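Local structure of uncharacterized protein (Sulfolobus solfataricus P2, 2QS7) at residues P62-N67 with I74-M79; V25-S30 with M82-W87; W46-I51 with F112-E117; Q89-A94 with V100-C105. The protein is of uncharacterized function but belongs to the DsrE/DsrF-like family and is a putative oxidoreductase, assembled from three copies of the chain. All coordinates share one frame; numbering follows the deposited sequence. Where two conformers were deposited one is given.

In the fold
The four contacts trace how a chain with a parallel five-stranded sheet dresses its strands with helices. Contact 4 is the most central, joining helix 87-97 to strand 99-105. Contact 2, about 12 Å from it centre to centre, lays the start of that helix and the preceding loop on helix 19-34. The loop continues from helix 72-81, which carries contact 1, about 22 Å from contact 4 between centres. Contact 3 touches both contacts 2 and 4, and pairs helix 45-50 with the turn after helix 106-111. Along the chain, contacts 2 and 3 interleave, and contact 1 precedes contact 4. Neighbouring subunits meet contacts 1, 2 and 3, but none touches the segments of contact 4.

Contact 1. Residues P62-N67 with I74-M79; sequences PQIDKN and IMMQKM
I64 and P62 meet two selenomethionines, M75 and M76, on one side of helix 72-81, and their contact shows how a loop can rest on the helix it leads into by apolar packing. The more deeply covered part is around I64, which loses more surface to the helix than P62 does and faces both selenomethionines, of which M75 is buried. I64 CD1 lies 4.4 Å from the M76 selenium; its modelled separation from M75 CE is too short to be trusted. Toward solvent the packing thins: the ring of exposed P62 offers CG to M76 CE at 3.8 Å. M76 reaches it by curling at chi2 (-49°) and again at chi3 (-63°), which brings its methyl to the proline CG. Behind I64, D65 and N67 form an Asx turn, N67 N donating to D65 OD1 over 2.8 Å from above the carboxylate plane. I19 of helix 19-34 adds apolar surface to P62 and I64. No hydrogen bond joins 62-67 to 74-79, which implies that shape and dispersion hold them together, while the loop's polar groups are used in its own turn, toward helix 19-34 (D65 N to D20 OD1) and across the trimer (N67 OD1 to K66 N of the second subunit).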
loop_
_atom_site.group_PDB
_atom_site.type_symbol
_atom_site.label_atom_id
_atom_site.label_comp_id
_atom_site.label_asym_id
_atom_site.label_seq_id
_atom_site.Cartn_x
_atom_site.Cartn_y
_atom_site.Cartn_z
ATOM N N PRO A 62 17.618 11.534 5.550
ATOM C CA PRO A 62 16.314 10.946 5.150
ATOM C C PRO A 62 15.639 10.170 6.290
ATOM O O PRO A 62 16.332 9.592 7.149
ATOM C CB PRO A 62 16.664 10.023 3.958
ATOM C CG PRO A 62 18.203 9.984 3.900
ATOM C CD PRO A 62 18.695 11.219 4.589
ATOM N N GLN A 63 14.309 10.153 6.298
ATOM C CA GLN A 63 13.595 9.502 7.392
ATOM C C GLN A 63 13.179 8.084 7.009
ATOM O O GLN A 63 12.514 7.900 6.024
ATOM C CB GLN A 63 12.383 10.349 7.857
ATOM C CG GLN A 63 11.509 10.932 6.696
ATOM C CD GLN A 63 10.042 11.283 7.081
ATOM O OE1 GLN A 63 9.672 11.340 8.258
ATOM N NE2 GLN A 63 9.206 11.499 6.062
ATOM N N ILE A 64 13.617 7.098 7.784
ATOM C CA ILE A 64 13.199 5.710 7.612
ATOM C C ILE A 64 11.891 5.520 8.389
ATOM O O ILE A 64 11.619 6.221 9.369
ATOM C CB ILE A 64 14.202 4.694 8.256
ATOM C CG1 ILE A 64 15.593 4.762 7.641
ATOM C CG2 ILE A 64 13.727 3.248 8.053
ATOM C CD1 ILE A 64 15.663 4.062 6.301
ATOM N N ASP A 65 11.080 4.569 7.955
ATOM C CA ASP A 65 9.866 4.215 8.676
ATOM C C ASP A 65 10.270 3.821 10.112
ATOM O O ASP A 65 11.133 2.974 10.299
ATOM C CB ASP A 65 9.163 3.056 7.952
ATOM C CG ASP A 65 7.808 2.690 8.554
ATOM O OD1 ASP A 65 7.621 2.825 9.779
ATOM O OD2 ASP A 65 6.916 2.229 7.800
ATOM N N LYS A 66 9.638 4.441 11.106
ATOM C CA LYS A 66 9.922 4.122 12.498
ATOM C C LYS A 66 9.787 2.619 12.807
ATOM O O LYS A 66 10.412 2.123 13.720
ATOM C CB LYS A 66 9.023 4.945 13.427
ATOM C CG LYS A 66 9.288 6.459 13.399
ATOM C CD LYS A 66 8.398 7.183 14.404
ATOM C CE LYS A 66 8.838 8.610 14.661
ATOM N NZ LYS A 66 8.151 9.145 15.883
ATOM N N ASN A 67 8.969 1.899 12.040
ATOM C CA ASN A 67 8.807 0.455 12.245
ATOM C C ASN A 67 10.076 -0.360 11.971
ATOM O O ASN A 67 10.215 -1.497 12.470
ATOM C CB ASN A 67 7.719 -0.084 11.335
ATOM C CG ASN A 67 6.361 0.399 11.706
ATOM O OD1 ASN A 67 5.981 0.334 12.849
ATOM N ND2 ASN A 67 5.589 0.827 10.724
ATOM N N ILE A 74 22.007 -0.080 8.156
ATOM C CA ILE A 74 22.462 -1.178 7.270
ATOM C C ILE A 74 22.158 -0.853 5.811
ATOM O O ILE A 74 23.013 -1.007 4.927
ATOM C CB ILE A 74 21.781 -2.564 7.562
ATOM C CG1 ILE A 74 22.195 -3.124 8.927
ATOM C CG2 ILE A 74 22.142 -3.597 6.473
ATOM C CD1 ILE A 74 21.704 -4.562 9.192
HETATM N N MSE A 75 20.921 -0.413 5.575
HETATM C CA MSE A 75 20.475 -0.088 4.245
HETATM C C MSE A 75 21.178 1.164 3.702
HETATM O O MSE A 75 21.693 1.140 2.578
HETATM C CB MSE A 75 18.955 0.093 4.249
HETATM C CG MSE A 75 18.333 0.269 2.884
HETATM SE SE MSE A 75 16.458 0.835 3.095
HETATM C CE MSE A 75 16.785 2.473 4.222
HETATM N N MSE A 76 21.196 2.242 4.485
HETATM C CA MSE A 76 21.790 3.503 4.040
HETATM C C MSE A 76 23.261 3.320 3.712
HETATM O O MSE A 76 23.717 3.764 2.654
HETATM C CB MSE A 76 21.580 4.597 5.095
HETATM C CG MSE A 76 20.088 4.871 5.373
HETATM SE SE MSE A 76 19.079 5.130 3.728
HETATM C CE MSE A 76 20.052 6.797 3.126
ATOM N N GLN A 77 23.974 2.634 4.604
ATOM C CA GLN A 77 25.393 2.352 4.426
ATOM C C GLN A 77 25.636 1.516 3.153
ATOM O O GLN A 77 26.501 1.858 2.348
ATOM C CB GLN A 77 25.961 1.628 5.658
ATOM N N LYS A 78 24.842 0.462 2.945
ATOM C CA LYS A 78 25.060 -0.448 1.808
ATOM C C LYS A 78 24.751 0.191 0.460
ATOM O O LYS A 78 25.312 -0.220 -0.558
ATOM C CB LYS A 78 24.268 -1.747 1.980
HETATM N N MSE A 79 23.875 1.195 0.459
HETATM C CA MSE A 79 23.517 1.908 -0.771
HETATM C C MSE A 79 24.529 2.989 -1.139
HETATM O O MSE A 79 24.842 3.150 -2.318
HETATM C CB MSE A 79 22.111 2.472 -0.700
HETATM C CG MSE A 79 21.072 1.398 -0.786
HETATM SE SE MSE A 79 19.398 2.253 -0.657
HETATM C CE MSE A 79 19.373 3.299 -2.321
#

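Contact 2. Residues V25-S30 with M82-W87; sequences VGILTS and MKYPMW
The connection between two helices comes up against the flank of a third here, nearly across its axis: the link that begins at the Schellman motif ending helix 72-81 and runs into helix 87-97 touches helix 19-34 through Y84 on I27 and W87 on G26. K83, with positive phi, is the C-prime residue of that motif, in which Y84 N returns to M79 O. With CG anti to the backbone N (chi1 -151°), the Y84 ring is carried to I27, and the two side chains cross at about a right angle. I27 CG1 lies 4.0 Å from Y84 OH and 4.3 Å from Y84 CE2, so the methylene touches the phenol end of the ring obliquely. P85 CD sits 3.6 Å above one face of the Y84 ring, offset toward the rim. Closer to the backbone, the bare CA of G26 lets the chain come near: it lies 3.8 Å from W87 O, and the CA atoms of G26 and W87 are 4.5 Å apart. Within helix 19-34, V25 O is gripped twice, by T29 N and, from the opposite face of the carbonyl plane, by T29 OG1 at 2.8 Å. M86 is the N-cap of helix 87-97, and its N donates to Q89 OE1. Y84 also makes a T-shaped pair with F111 of the second subunit. Around this contact the W87 indole packs on I19, L22 and M23 of helix 19-34 and on F43 of strand 38-43, while T29 reaches V39 and L41 of that strand and A94 of helix 87-97.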
loop_
_atom_site.group_PDB
_atom_site.type_symbol
_atom_site.label_atom_id
_atom_site.label_comp_id
_atom_site.label_asym_id
_atom_site.label_seq_id
_atom_site.Cartn_x
_atom_site.Cartn_y
_atom_site.Cartn_z
ATOM N N VAL A 25 9.781 3.300 -5.175
ATOM C CA VAL A 25 9.184 4.157 -6.231
ATOM C C VAL A 25 10.226 4.406 -7.316
ATOM O O VAL A 25 9.959 4.215 -8.478
ATOM C CB VAL A 25 8.667 5.503 -5.682
ATOM C CG1 VAL A 25 8.358 6.492 -6.848
ATOM C CG2 VAL A 25 7.432 5.254 -4.788
ATOM N N GLY A 26 11.437 4.781 -6.909
ATOM C CA GLY A 26 12.523 4.996 -7.863
ATOM C C GLY A 26 12.908 3.743 -8.663
ATOM O O GLY A 26 13.124 3.806 -9.875
ATOM N N ILE A 27 12.985 2.612 -7.974
ATOM C CA ILE A 27 13.404 1.356 -8.581
ATOM C C ILE A 27 12.315 0.838 -9.518
ATOM O O ILE A 27 12.600 0.377 -10.607
ATOM C CB ILE A 27 13.771 0.303 -7.488
ATOM C CG1 ILE A 27 15.016 0.745 -6.713
ATOM C CG2 ILE A 27 14.006 -1.064 -8.113
ATOM C CD1 ILE A 27 15.198 -0.002 -5.431
ATOM N N LEU A 28 11.069 0.909 -9.096
ATOM C CA LEU A 28 9.970 0.503 -9.980
ATOM C C LEU A 28 9.938 1.377 -11.221
ATOM O O LEU A 28 9.763 0.894 -12.326
ATOM C CB LEU A 28 8.633 0.643 -9.275
ATOM C CG LEU A 28 8.237 -0.493 -8.362
ATOM C CD1 LEU A 28 7.264 0.020 -7.318
ATOM C CD2 LEU A 28 7.629 -1.629 -9.202
ATOM N N THR A 29 10.048 2.690 -11.022
ATOM C CA THR A 29 9.967 3.608 -12.146
ATOM C C THR A 29 11.072 3.353 -13.143
ATOM O O THR A 29 10.839 3.280 -14.335
ATOM C CB THR A 29 10.026 5.050 -11.671
ATOM O OG1 THR A 29 8.914 5.273 -10.794
ATOM C CG2 THR A 29 9.949 6.009 -12.849
ATOM N N SER A 30 12.287 3.204 -12.618
ATOM C CA SER A 30 13.485 3.023 -13.422
ATOM C C SER A 30 13.428 1.718 -14.194
ATOM O O SER A 30 13.684 1.676 -15.396
ATOM C CB SER A 30 14.701 3.018 -12.495
ATOM O OG SER A 30 15.908 3.131 -13.221
HETATM N N MSE A 82 27.439 1.106 -2.556
HETATM C CA MSE A 82 27.263 0.727 -3.959
HETATM C C MSE A 82 27.111 1.971 -4.852
HETATM O O MSE A 82 27.029 1.847 -6.076
HETATM C CB MSE A 82 26.020 -0.141 -4.147
HETATM C CG MSE A 82 26.113 -1.597 -3.752
HETATM SE SE MSE A 82 24.288 -2.344 -3.940
HETATM C CE MSE A 82 23.806 -1.869 -5.821
ATOM N N LYS A 83 27.055 3.157 -4.243
ATOM C CA LYS A 83 26.836 4.416 -4.964
ATOM C C LYS A 83 25.500 4.331 -5.684
ATOM O O LYS A 83 25.358 4.749 -6.837
ATOM C CB LYS A 83 27.970 4.705 -5.947
ATOM C CG LYS A 83 29.344 4.704 -5.306
ATOM C CD LYS A 83 30.417 4.929 -6.333
ATOM C CE LYS A 83 31.788 4.862 -5.699
ATOM N NZ LYS A 83 32.853 4.949 -6.721
ATOM N N TYR A 84 24.512 3.787 -4.987
ATOM C CA TYR A 84 23.214 3.603 -5.577
ATOM C C TYR A 84 22.561 4.991 -5.694
ATOM O O TYR A 84 22.591 5.755 -4.739
ATOM C CB TYR A 84 22.396 2.624 -4.731
ATOM C CG TYR A 84 21.401 1.884 -5.576
ATOM C CD1 TYR A 84 21.785 0.740 -6.281
ATOM C CD2 TYR A 84 20.098 2.349 -5.729
ATOM C CE1 TYR A 84 20.880 0.058 -7.101
ATOM C CE2 TYR A 84 19.185 1.682 -6.544
ATOM C CZ TYR A 84 19.583 0.539 -7.223
ATOM O OH TYR A 84 18.681 -0.116 -8.020
ATOM N N PRO A 85 22.012 5.342 -6.879
ATOM C CA PRO A 85 21.378 6.669 -7.029
ATOM C C PRO A 85 20.225 6.920 -6.071
ATOM O O PRO A 85 19.599 5.960 -5.607
ATOM C CB PRO A 85 20.827 6.662 -8.465
ATOM C CG PRO A 85 21.427 5.490 -9.149
ATOM C CD PRO A 85 21.989 4.550 -8.124
HETATM N N MSE A 86 19.958 8.195 -5.769
HETATM C CA MSE A 86 18.835 8.582 -4.913
HETATM C C MSE A 86 17.545 8.329 -5.695
HETATM O O MSE A 86 17.543 8.338 -6.939
HETATM C CB MSE A 86 18.946 10.071 -4.510
HETATM C CG MSE A 86 20.302 10.432 -3.850
HETATM SE SE MSE A 86 20.608 12.351 -3.347
HETATM C CE MSE A 86 19.722 12.442 -1.633
ATOM N N TRP A 87 16.455 8.121 -4.974
ATOM C CA TRP A 87 15.193 7.830 -5.605
ATOM C C TRP A 87 14.782 8.825 -6.685
ATOM O O TRP A 87 14.272 8.423 -7.748
ATOM C CB TRP A 87 14.106 7.707 -4.536
ATOM C CG TRP A 87 13.685 8.993 -3.945
ATOM C CD1 TRP A 87 14.188 9.599 -2.845
ATOM C CD2 TRP A 87 12.650 9.836 -4.438
ATOM N NE1 TRP A 87 13.523 10.770 -2.610
ATOM C CE2 TRP A 87 12.573 10.942 -3.577
ATOM C CE3 TRP A 87 11.757 9.746 -5.507
ATOM C CZ2 TRP A 87 11.653 11.968 -3.756
ATOM C CZ3 TRP A 87 10.843 10.779 -5.697
ATOM C CH2 TRP A 87 10.809 11.882 -4.821
#

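Contact 3. Residues W46-I51 with F112-E117; sequences WGLQAI and FGIKRE
Over the centre of one face of the F112 ring hangs the amide oxygen of Q49, and the CZ end of the same ring meets W46 obliquely, all at the Schellman motif that closes helix 106-111 with G113 as its C-prime residue. The Q49 amide stands at 89° to the ring, almost upright, with OE1 3.7 Å from F112 CD2. A bend at chi2 (85°) lifts the Q49 chain off helix 45-50 and across the phenylalanine. The two aromatic systems are neither stacked nor T-shaped: the six-membered ring of W46 and that of F112 are inclined at 48°, and W46 CZ3 approaches F112 CZ to 3.6 Å. The W46 ring also stacks with Y68 of the third subunit and pairs edge-to-face with F15 of its own chain, while NE1 is hydrogen-bonded to D20 OD2 of the third subunit, so this corner belongs to the trimer interface as well. Past the turn, I114 faces L48, its CD1 4.3 Å from L48 CG, and both also touch L119. One polar atom pays for the packing: Q49 OE1 is buried with no hydrogen-bond partner in the model.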
loop_
_atom_site.group_PDB
_atom_site.type_symbol
_atom_site.label_atom_id
_atom_site.label_comp_id
_atom_site.label_asym_id
_atom_site.label_seq_id
_atom_site.Cartn_x
_atom_site.Cartn_y
_atom_site.Cartn_z
ATOM N N TRP A 46 2.195 12.761 1.844
ATOM C CA TRP A 46 3.593 12.811 2.269
ATOM C C TRP A 46 4.556 12.754 1.103
ATOM O O TRP A 46 5.663 13.304 1.155
ATOM C CB TRP A 46 3.869 11.674 3.250
ATOM C CG TRP A 46 2.833 11.573 4.291
ATOM C CD1 TRP A 46 2.055 10.497 4.572
ATOM C CD2 TRP A 46 2.419 12.616 5.179
ATOM N NE1 TRP A 46 1.197 10.795 5.602
ATOM C CE2 TRP A 46 1.390 12.094 5.982
ATOM C CE3 TRP A 46 2.816 13.946 5.367
ATOM C CZ2 TRP A 46 0.754 12.850 6.976
ATOM C CZ3 TRP A 46 2.182 14.697 6.329
ATOM C CH2 TRP A 46 1.163 14.144 7.137
ATOM N N GLY A 47 4.120 12.087 0.049
ATOM C CA GLY A 47 4.920 11.962 -1.148
ATOM C C GLY A 47 5.023 13.298 -1.837
ATOM O O GLY A 47 6.018 13.601 -2.464
ATOM N N LEU A 48 3.988 14.111 -1.737
ATOM C CA LEU A 48 4.028 15.418 -2.368
ATOM C C LEU A 48 5.023 16.291 -1.625
ATOM O O LEU A 48 5.773 17.065 -2.209
ATOM C CB LEU A 48 2.636 16.024 -2.368
ATOM C CG LEU A 48 2.513 17.344 -3.096
ATOM C CD1 LEU A 48 2.997 17.227 -4.514
ATOM C CD2 LEU A 48 1.072 17.734 -3.044
ATOM N N GLN A 49 5.048 16.149 -0.321
ATOM C CA GLN A 49 6.005 16.885 0.520
ATOM C C GLN A 49 7.434 16.582 0.062
ATOM O O GLN A 49 8.293 17.447 -0.022
ATOM C CB GLN A 49 5.883 16.355 1.955
ATOM C CG GLN A 49 6.003 17.359 3.056
ATOM C CD GLN A 49 4.676 18.020 3.325
ATOM O OE1 GLN A 49 3.604 17.443 3.042
ATOM N NE2 GLN A 49 4.726 19.231 3.861
ATOM N N ALA A 50 7.664 15.313 -0.243
ATOM C CA ALA A 50 8.957 14.804 -0.665
ATOM C C ALA A 50 9.457 15.366 -2.010
ATOM O O ALA A 50 10.644 15.308 -2.289
ATOM C CB ALA A 50 8.885 13.279 -0.736
ATOM N N ILE A 51 8.569 15.882 -2.854
ATOM C CA ILE A 51 8.997 16.465 -4.122
ATOM C C ILE A 51 8.973 18.003 -4.111
ATOM O O ILE A 51 9.034 18.639 -5.163
ATOM C CB ILE A 51 8.202 15.958 -5.324
ATOM C CG1 ILE A 51 6.704 16.230 -5.178
ATOM C CG2 ILE A 51 8.410 14.456 -5.523
ATOM C CD1 ILE A 51 5.965 16.045 -6.473
ATOM N N PHE A 112 -1.559 21.389 2.539
ATOM C CA PHE A 112 -0.246 21.752 3.078
ATOM C C PHE A 112 0.277 23.109 2.628
ATOM O O PHE A 112 1.413 23.454 2.919
ATOM C CB PHE A 112 0.737 20.630 2.797
ATOM C CG PHE A 112 0.404 19.356 3.523
ATOM C CD1 PHE A 112 0.529 19.283 4.915
ATOM C CD2 PHE A 112 -0.037 18.248 2.839
ATOM C CE1 PHE A 112 0.221 18.111 5.598
ATOM C CE2 PHE A 112 -0.346 17.057 3.509
ATOM C CZ PHE A 112 -0.211 16.986 4.886
ATOM N N GLY A 113 -0.569 23.891 1.967
ATOM C CA GLY A 113 -0.212 25.227 1.497
ATOM C C GLY A 113 0.963 25.254 0.549
ATOM O O GLY A 113 1.771 26.161 0.602
ATOM N N ILE A 114 1.063 24.251 -0.313
ATOM C CA ILE A 114 2.147 24.154 -1.284
ATOM C C ILE A 114 1.670 24.756 -2.593
ATOM O O ILE A 114 0.534 24.501 -3.002
ATOM C CB ILE A 114 2.504 22.676 -1.509
ATOM C CG1 ILE A 114 2.931 22.038 -0.181
ATOM C CG2 ILE A 114 3.590 22.527 -2.602
ATOM C CD1 ILE A 114 3.090 20.542 -0.265
ATOM N N LYS A 115 2.518 25.559 -3.234
ATOM C CA LYS A 115 2.192 26.165 -4.525
ATOM C C LYS A 115 3.054 25.488 -5.598
ATOM O O LYS A 115 4.052 24.843 -5.279
ATOM C CB LYS A 115 2.367 27.692 -4.484
ATOM C CG LYS A 115 1.393 28.402 -3.499
ATOM C CD LYS A 115 1.572 29.929 -3.424
ATOM N N ARG A 116 2.684 25.643 -6.867
ATOM C CA ARG A 116 3.406 25.039 -7.981
ATOM C C ARG A 116 4.907 25.402 -7.983
ATOM O O ARG A 116 5.771 24.579 -8.306
ATOM C CB ARG A 116 2.743 25.475 -9.301
ATOM C CG ARG A 116 1.195 25.334 -9.316
ATOM C CD ARG A 116 0.605 25.289 -10.728
ATOM N NE ARG A 116 -0.828 24.985 -10.703
ATOM C CZ ARG A 116 -1.568 24.692 -11.774
ATOM N NH1 ARG A 116 -1.031 24.647 -12.989
ATOM N NH2 ARG A 116 -2.861 24.426 -11.626
ATOM N N GLU A 117 5.201 26.662 -7.645
ATOM C CA GLU A 117 6.575 27.165 -7.621
ATOM C C GLU A 117 7.442 26.429 -6.601
ATOM O O GLU A 117 8.660 26.346 -6.760
ATOM C CB GLU A 117 6.568 28.665 -7.318
#

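Contact 4. Residues Q89-A94 with V100-C105; sequences QLVQQA and VKVFAC
Helix 89-94 and strand 100-105 run at 128° to each other, their axes 8.8 Å apart at closest approach, and the backbones come nearest at A94 and V100, with 6.6 Å between their CA atoms. Small aliphatic groups fill the gap. A94 CB lies 3.8 Å from V100 CG2, and that methyl also rests on the end of the A94 backbone, 3.7 Å from A94 O. Farther along, V91 CG1 lies 4.1 Å from V102 CG2 and, more loosely, 4.4 Å from V100 CG1, so one methyl of the helix is shared between two strand residues. Both strand valines adopt the same first torsion (chi1 176° for V100, 177° for V102), with CG1 anti to the backbone N and CG2 anti to the carbonyl carbon; V100 thus turns CG2 to A94 and V102 turns CG2 to V91. Such helix-on-strand packing belongs to the second half of a beta-alpha-beta crossover: the chain leaves strand 38-43, passes through several helices including 87-97, and returns as strand 99-105, parallel and adjacent to its start. The backbone of the strand, at K101 and F103, hydrogen-bonds to V39, L41 and F43 of strand 38-43, and V102 N donates to D124 OD2. On the helix-facing side V91 also touches L41, V100 touches T29 of helix 19-34, and A94 also meets A33. At the far end of the strand, C105 takes the N-cap position of helix 106-111, its side chain capping a backbone N of that helix.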
loop_
_atom_site.group_PDB
_atom_site.type_symbol
_atom_site.label_atom_id
_atom_site.label_comp_id
_atom_site.label_asym_id
_atom_site.label_seq_id
_atom_site.Cartn_x
_atom_site.Cartn_y
_atom_site.Cartn_z
ATOM N N GLN A 89 16.702 10.764 -8.487
ATOM C CA GLN A 89 17.604 10.668 -9.620
ATOM C C GLN A 89 17.163 9.526 -10.508
ATOM O O GLN A 89 17.201 9.633 -11.717
ATOM C CB GLN A 89 19.034 10.441 -9.156
ATOM C CG GLN A 89 19.575 11.620 -8.354
ATOM C CD GLN A 89 20.970 11.387 -7.819
ATOM O OE1 GLN A 89 21.390 10.253 -7.560
ATOM N NE2 GLN A 89 21.700 12.473 -7.645
ATOM N N LEU A 90 16.715 8.431 -9.902
ATOM C CA LEU A 90 16.188 7.307 -10.664
ATOM C C LEU A 90 14.951 7.734 -11.448
ATOM O O LEU A 90 14.769 7.325 -12.603
ATOM C CB LEU A 90 15.874 6.106 -9.761
ATOM C CG LEU A 90 17.034 5.348 -9.097
ATOM C CD1 LEU A 90 16.492 4.316 -8.113
ATOM C CD2 LEU A 90 17.968 4.684 -10.106
ATOM N N VAL A 91 14.105 8.562 -10.847
ATOM C CA VAL A 91 12.910 9.025 -11.559
ATOM C C VAL A 91 13.297 9.949 -12.737
ATOM O O VAL A 91 12.833 9.746 -13.887
ATOM C CB VAL A 91 11.894 9.682 -10.622
ATOM C CG1 VAL A 91 10.707 10.230 -11.425
ATOM C CG2 VAL A 91 11.432 8.641 -9.601
ATOM N N GLN A 92 14.183 10.906 -12.482
ATOM C CA GLN A 92 14.581 11.831 -13.514
ATOM C C GLN A 92 15.278 11.109 -14.657
ATOM O O GLN A 92 15.044 11.425 -15.823
ATOM C CB GLN A 92 15.458 12.970 -12.945
ATOM C CG GLN A 92 15.976 13.962 -13.988
ATOM C CD GLN A 92 14.900 14.517 -14.942
ATOM O OE1 GLN A 92 15.045 14.430 -16.173
ATOM N NE2 GLN A 92 13.815 15.058 -14.386
ATOM N N GLN A 93 16.134 10.147 -14.336
ATOM C CA GLN A 93 16.827 9.376 -15.380
ATOM C C GLN A 93 15.802 8.578 -16.171
ATOM O O GLN A 93 15.925 8.440 -17.380
ATOM C CB GLN A 93 17.877 8.426 -14.794
ATOM N N ALA A 94 14.786 8.059 -15.488
ATOM C CA ALA A 94 13.736 7.289 -16.163
ATOM C C ALA A 94 13.003 8.175 -17.166
ATOM O O ALA A 94 12.700 7.722 -18.265
ATOM C CB ALA A 94 12.772 6.684 -15.178
ATOM N N VAL A 100 7.807 8.743 -18.780
ATOM C CA VAL A 100 7.481 8.863 -17.389
ATOM C C VAL A 100 6.867 10.238 -17.177
ATOM O O VAL A 100 7.428 11.248 -17.632
ATOM C CB VAL A 100 8.754 8.708 -16.490
ATOM C CG1 VAL A 100 8.402 8.938 -14.997
ATOM C CG2 VAL A 100 9.384 7.366 -16.716
ATOM N N LYS A 101 5.708 10.269 -16.509
ATOM C CA LYS A 101 5.029 11.516 -16.186
ATOM C C LYS A 101 4.862 11.616 -14.680
ATOM O O LYS A 101 4.490 10.638 -14.021
ATOM C CB LYS A 101 3.671 11.588 -16.856
ATOM C CG LYS A 101 3.733 11.664 -18.379
ATOM C CD LYS A 101 4.209 13.009 -18.816
ATOM C CE LYS A 101 4.311 13.118 -20.335
ATOM N NZ LYS A 101 5.592 12.525 -20.883
ATOM N N VAL A 102 5.172 12.797 -14.159
ATOM C CA VAL A 102 5.114 13.081 -12.743
ATOM C C VAL A 102 4.047 14.100 -12.507
ATOM O O VAL A 102 4.096 15.203 -13.061
ATOM C CB VAL A 102 6.473 13.600 -12.261
ATOM C CG1 VAL A 102 6.457 13.996 -10.786
ATOM C CG2 VAL A 102 7.530 12.527 -12.526
ATOM N N PHE A 103 3.073 13.718 -11.701
ATOM C CA PHE A 103 1.946 14.564 -11.345
ATOM C C PHE A 103 1.939 14.848 -9.849
ATOM O O PHE A 103 2.312 14.006 -9.058
ATOM C CB PHE A 103 0.633 13.864 -11.699
ATOM C CG PHE A 103 0.479 13.584 -13.157
ATOM C CD1 PHE A 103 0.097 14.590 -14.033
ATOM C CD2 PHE A 103 0.778 12.347 -13.662
ATOM C CE1 PHE A 103 -0.028 14.354 -15.385
ATOM C CE2 PHE A 103 0.647 12.092 -15.002
ATOM C CZ PHE A 103 0.237 13.103 -15.872
ATOM N N ALA A 104 1.471 16.038 -9.502
ATOM C CA ALA A 104 1.306 16.471 -8.140
ATOM C C ALA A 104 -0.183 16.594 -7.865
ATOM O O ALA A 104 -0.927 17.113 -8.676
ATOM C CB ALA A 104 2.027 17.871 -7.916
ATOM N N CYS A 105 -0.597 16.111 -6.706
ATOM C CA CYS A 105 -1.973 16.142 -6.250
ATOM C C CYS A 105 -2.423 17.525 -5.810
ATOM O O CYS A 105 -1.890 18.078 -4.853
ATOM C CB CYS A 105 -2.080 15.221 -5.042
ATOM S SG CYS A 105 -3.627 15.311 -4.135
#